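PDB 4AN8: CRISPR-associated protein CasA/Cse1, which forms part of the Cascade ribonucleoprotein complex, which probably uses CRISPR RNA to target invading nucleic acids in bacterial adaptive immunity. Local coordinates for residues P107-E119 / I218-E230. Sequence-based numbering, arbitrary orientation.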
loop_
_atom_site.group_PDB
_atom_site.type_symbol
_atom_site.label_atom_id
_atom_site.label_comp_id
_atom_site.label_asym_id
_atom_site.label_seq_id
_atom_site.Cartn_x
_atom_site.Cartn_y
_atom_site.Cartn_z
ATOM N N PRO A 107 13.174 2.248 30.024
ATOM C CA PRO A 107 12.324 2.371 31.219
ATOM C C PRO A 107 11.323 3.527 31.139
ATOM O O PRO A 107 10.314 3.462 31.824
ATOM C CB PRO A 107 13.334 2.609 32.348
ATOM C CG PRO A 107 14.510 3.224 31.675
ATOM C CD PRO A 107 14.576 2.619 30.289
ATOM N N GLU A 108 11.585 4.532 30.300
ATOM C CA GLU A 108 10.774 5.746 30.250
ATOM C C GLU A 108 10.085 6.006 28.909
ATOM O O GLU A 108 8.957 6.520 28.870
ATOM C CB GLU A 108 11.626 6.970 30.605
ATOM C CG GLU A 108 12.042 7.050 32.063
ATOM C CD GLU A 108 10.862 7.274 32.990
ATOM O OE1 GLU A 108 10.044 8.177 32.707
ATOM O OE2 GLU A 108 10.749 6.542 33.998
ATOM N N ALA A 109 10.770 5.697 27.811
ATOM C CA ALA A 109 10.270 6.070 26.488
ATOM C C ALA A 109 10.537 5.009 25.404
ATOM O O ALA A 109 11.122 5.311 24.377
ATOM C CB ALA A 109 10.869 7.400 26.080
ATOM N N PRO A 110 10.084 3.773 25.617
ATOM C CA PRO A 110 10.375 2.793 24.567
ATOM C C PRO A 110 9.699 3.197 23.245
ATOM O O PRO A 110 8.617 3.778 23.260
ATOM C CB PRO A 110 9.806 1.489 25.126
ATOM C CG PRO A 110 8.677 1.944 26.099
ATOM C CD PRO A 110 9.099 3.300 26.614
ATOM N N PHE A 111 10.359 2.924 22.124
ATOM C CA PHE A 111 9.914 3.373 20.811
ATOM C C PHE A 111 8.503 2.860 20.448
ATOM O O PHE A 111 8.228 1.641 20.461
ATOM C CB PHE A 111 10.960 2.946 19.760
ATOM C CG PHE A 111 10.617 3.359 18.371
ATOM C CD1 PHE A 111 10.892 4.641 17.928
ATOM C CD2 PHE A 111 9.980 2.477 17.512
ATOM C CE1 PHE A 111 10.558 5.024 16.659
ATOM C CE2 PHE A 111 9.651 2.856 16.245
ATOM C CZ PHE A 111 9.943 4.132 15.815
ATOM N N LEU A 112 7.610 3.787 20.147
ATOM C CA LEU A 112 6.227 3.466 19.747
ATOM C C LEU A 112 5.457 2.609 20.760
ATOM O O LEU A 112 4.532 1.891 20.393
ATOM C CB LEU A 112 6.209 2.788 18.368
ATOM C CG LEU A 112 5.685 3.612 17.183
ATOM C CD1 LEU A 112 4.365 4.343 17.491
ATOM C CD2 LEU A 112 6.709 4.606 16.725
ATOM N N GLN A 113 5.807 2.719 22.033
ATOM C CA GLN A 113 5.225 1.851 23.046
ATOM C C GLN A 113 4.798 2.649 24.286
ATOM O O GLN A 113 4.968 3.858 24.329
ATOM C CB GLN A 113 6.219 0.745 23.409
ATOM C CG GLN A 113 6.576 -0.155 22.242
ATOM C CD GLN A 113 7.802 -0.973 22.518
ATOM O OE1 GLN A 113 7.765 -1.898 23.314
ATOM N NE2 GLN A 113 8.908 -0.634 21.870
ATOM N N VAL A 114 4.225 1.969 25.272
ATOM C CA VAL A 114 3.719 2.624 26.476
ATOM C C VAL A 114 4.479 2.027 27.644
ATOM O O VAL A 114 4.318 0.838 27.947
ATOM C CB VAL A 114 2.205 2.356 26.679
ATOM C CG1 VAL A 114 1.675 3.103 27.926
ATOM C CG2 VAL A 114 1.402 2.724 25.423
ATOM N N ALA A 115 5.320 2.837 28.282
ATOM C CA ALA A 115 6.278 2.340 29.250
ATOM C C ALA A 115 5.611 1.680 30.441
ATOM O O ALA A 115 6.167 0.755 31.011
ATOM C CB ALA A 115 7.196 3.463 29.720
ATOM N N ASP A 116 4.424 2.147 30.815
ATOM C CA ASP A 116 3.778 1.642 32.021
ATOM C C ASP A 116 2.554 0.754 31.794
ATOM O O ASP A 116 1.724 0.599 32.694
ATOM C CB ASP A 116 3.436 2.780 32.996
ATOM C CG ASP A 116 2.574 3.852 32.366
ATOM O OD1 ASP A 116 2.026 3.616 31.271
ATOM O OD2 ASP A 116 2.436 4.936 32.969
ATOM N N LEU A 117 2.435 0.178 30.599
ATOM C CA LEU A 117 1.495 -0.916 30.427
ATOM C C LEU A 117 1.959 -1.992 31.390
ATOM O O LEU A 117 3.144 -2.267 31.472
ATOM C CB LEU A 117 1.525 -1.449 28.997
ATOM C CG LEU A 117 0.486 -0.871 28.036
ATOM C CD1 LEU A 117 0.743 -1.339 26.589
ATOM C CD2 LEU A 117 -0.923 -1.226 28.515
ATOM N N PRO A 118 1.038 -2.572 32.156
ATOM C CA PRO A 118 1.383 -3.684 33.047
ATOM C C PRO A 118 1.925 -4.907 32.305
ATOM O O PRO A 118 1.525 -5.159 31.175
ATOM C CB PRO A 118 0.045 -4.031 33.723
ATOM C CG PRO A 118 -0.997 -3.176 33.058
ATOM C CD PRO A 118 -0.292 -2.015 32.444
ATOM N N GLU A 119 2.818 -5.658 32.945
ATOM C CA GLU A 119 3.379 -6.872 32.357
ATOM C C GLU A 119 2.509 -8.081 32.630
ATOM O O GLU A 119 2.783 -9.167 32.130
ATOM C CB GLU A 119 4.768 -7.155 32.927
ATOM C CG GLU A 119 5.735 -5.996 32.837
ATOM C CD GLU A 119 7.118 -6.362 33.324
ATOM O OE1 GLU A 119 7.478 -7.558 33.257
ATOM O OE2 GLU A 119 7.840 -5.451 33.776
ATOM N N ILE A 218 5.920 10.715 16.561
ATOM C CA ILE A 218 5.659 10.263 17.908
ATOM C C ILE A 218 6.839 10.513 18.851
ATOM O O ILE A 218 6.630 10.760 20.041
ATOM C CB ILE A 218 5.278 8.760 17.935
ATOM C CG1 ILE A 218 4.689 8.364 19.310
ATOM C CG2 ILE A 218 6.497 7.868 17.555
ATOM C CD1 ILE A 218 3.359 9.048 19.638
ATOM N N TRP A 219 8.073 10.470 18.341
ATOM C CA TRP A 219 9.237 10.626 19.214
ATOM C C TRP A 219 9.582 12.085 19.567
ATOM O O TRP A 219 10.456 12.318 20.401
ATOM C CB TRP A 219 10.464 9.914 18.633
ATOM C CG TRP A 219 10.813 10.391 17.260
ATOM C CD1 TRP A 219 11.523 11.513 16.944
ATOM C CD2 TRP A 219 10.456 9.783 16.017
ATOM N NE1 TRP A 219 11.613 11.654 15.579
ATOM C CE2 TRP A 219 10.984 10.590 14.986
ATOM C CE3 TRP A 219 9.735 8.645 15.668
ATOM C CZ2 TRP A 219 10.829 10.282 13.641
ATOM C CZ3 TRP A 219 9.582 8.339 14.300
ATOM C CH2 TRP A 219 10.122 9.154 13.322
ATOM N N GLU A 220 8.893 13.046 18.952
ATOM C CA GLU A 220 9.104 14.466 19.222
ATOM C C GLU A 220 8.133 15.025 20.276
ATOM O O GLU A 220 8.205 16.199 20.632
ATOM C CB GLU A 220 8.998 15.308 17.933
ATOM C CG GLU A 220 10.248 15.298 17.032
ATOM C CD GLU A 220 10.158 16.329 15.924
ATOM O OE1 GLU A 220 9.531 17.383 16.157
ATOM O OE2 GLU A 220 10.701 16.104 14.814
ATOM N N VAL A 221 7.220 14.182 20.748
ATOM C CA VAL A 221 6.277 14.554 21.785
ATOM C C VAL A 221 6.519 13.630 22.993
ATOM O O VAL A 221 7.238 12.635 22.885
ATOM C CB VAL A 221 4.802 14.504 21.282
ATOM C CG1 VAL A 221 4.613 15.409 20.080
ATOM C CG2 VAL A 221 4.376 13.095 20.928
ATOM N N PRO A 222 5.966 13.986 24.159
ATOM C CA PRO A 222 6.296 13.214 25.360
ATOM C C PRO A 222 5.767 11.785 25.264
ATOM O O PRO A 222 4.745 11.553 24.606
ATOM C CB PRO A 222 5.569 13.975 26.480
ATOM C CG PRO A 222 5.330 15.330 25.944
ATOM C CD PRO A 222 5.129 15.163 24.462
ATOM N N PRO A 223 6.463 10.835 25.901
ATOM C CA PRO A 223 6.050 9.428 25.839
ATOM C C PRO A 223 4.639 9.270 26.370
ATOM O O PRO A 223 4.192 10.049 27.199
ATOM C CB PRO A 223 7.058 8.708 26.743
ATOM C CG PRO A 223 7.826 9.783 27.447
ATOM C CD PRO A 223 7.730 11.020 26.625
ATOM N N LEU A 224 3.922 8.284 25.866
ATOM C CA LEU A 224 2.532 8.121 26.242
ATOM C C LEU A 224 2.494 7.272 27.474
ATOM O O LEU A 224 3.327 6.381 27.622
ATOM C CB LEU A 224 1.754 7.450 25.106
ATOM C CG LEU A 224 1.704 8.231 23.787
ATOM C CD1 LEU A 224 1.119 7.370 22.660
ATOM C CD2 LEU A 224 0.915 9.515 23.952
ATOM N N ARG A 225 1.531 7.536 28.353
ATOM C CA ARG A 225 1.373 6.746 29.580
ATOM C C ARG A 225 0.010 6.068 29.597
ATOM O O ARG A 225 -0.933 6.529 28.936
ATOM C CB ARG A 225 1.547 7.642 30.792
ATOM C CG ARG A 225 2.912 8.306 30.853
ATOM C CD ARG A 225 3.982 7.283 31.209
ATOM N NE ARG A 225 5.293 7.895 31.401
ATOM C CZ ARG A 225 6.383 7.574 30.702
ATOM N NH1 ARG A 225 6.321 6.634 29.763
ATOM N NH2 ARG A 225 7.535 8.193 30.948
ATOM N N LEU A 226 -0.110 4.975 30.333
ATOM C CA LEU A 226 -1.366 4.241 30.356
ATOM C C LEU A 226 -2.538 5.132 30.776
ATOM O O LEU A 226 -3.640 5.069 30.183
ATOM C CB LEU A 226 -1.259 3.026 31.285
ATOM C CG LEU A 226 -2.570 2.226 31.342
ATOM C CD1 LEU A 226 -3.114 1.910 29.917
ATOM C CD2 LEU A 226 -2.386 0.965 32.140
ATOM N N GLY A 227 -2.294 5.987 31.781
ATOM C CA GLY A 227 -3.313 6.880 32.293
ATOM C C GLY A 227 -3.863 7.826 31.247
ATOM O O GLY A 227 -4.994 8.305 31.373
ATOM N N ASP A 228 -3.085 8.097 30.202
ATOM C CA ASP A 228 -3.579 8.978 29.120
ATOM C C ASP A 228 -4.391 8.236 28.063
ATOM O O ASP A 228 -5.058 8.844 27.245
ATOM C CB ASP A 228 -2.437 9.749 28.463
ATOM C CG ASP A 228 -1.751 10.691 29.430
ATOM O OD1 ASP A 228 -2.421 11.608 29.964
ATOM O OD2 ASP A 228 -0.543 10.512 29.666
ATOM N N LEU A 229 -4.342 6.914 28.108
ATOM C CA LEU A 229 -4.892 6.129 27.028
ATOM C C LEU A 229 -6.118 5.352 27.465
ATOM O O LEU A 229 -6.996 5.087 26.664
ATOM C CB LEU A 229 -3.825 5.154 26.501
ATOM C CG LEU A 229 -2.590 5.865 25.923
ATOM C CD1 LEU A 229 -1.492 4.877 25.471
ATOM C CD2 LEU A 229 -3.028 6.775 24.782
ATOM N N GLU A 230 -6.191 4.963 28.727
ATOM C CA GLU A 230 -7.364 4.202 29.148
ATOM C C GLU A 230 -8.647 5.017 28.965
ATOM O O GLU A 230 -8.610 6.241 28.968
ATOM C CB GLU A 230 -7.220 3.695 30.583
ATOM C CG GLU A 230 -6.849 4.749 31.580
ATOM C CD GLU A 230 -6.629 4.175 32.967
ATOM O OE1 GLU A 230 -7.283 3.162 33.297
ATOM O OE2 GLU A 230 -5.796 4.730 33.721
HETATM O O HOH W 1 5.492 7.083 23.111
HETATM O O HOH W 2 5.880 5.391 27.192
HETATM O O HOH W 3 0.147 5.875 33.389
#
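R225 grips E108, and D116 meets the amide of L226, where two irregular segments of the Cse1 fold, 107-119 and 218-230, come together. The guanidinium of R225 meets the backbone carbonyl of E108 end-on. NH1 and NH2 both donate to E108 O, at 2.8 and 3.0 Å, and the oxygen lies in the guanidinium plane. NH2 also forms a salt bridge with E108 OE1 (3.1 Å), the carboxylate standing 88° to the guanidinium. E108 is poorly ordered, so the salt bridge is probably loose.

D116 crosses the R225 chain at about a right angle, OD2 lying against R225 CD (3.3 Å). Its CG sits between the backbone N and the carbonyl carbon (chi1 56°). OD1 accepts a hydrogen bond from L226 N (2.7 Å) on its syn side, 16° out of the carboxylate plane. L226 belongs to the short helix 226-229. OD2 takes a bond from a water that accepts from G227 N.

Apolar contacts continue beside these polar groups. V114 CG2 and L229 CD1 meet tip to tip, and P118 CD rests on L226 CD2. Farther along, F111 and W219 lie side by side against L59 of helix 50-67, CE1 of F111 3.8 Å from CE3 of W219. L112 CD2 lies over one face of the F111 ring, offset toward its rim, and packs tightly at 3.4 Å from I218 CG2.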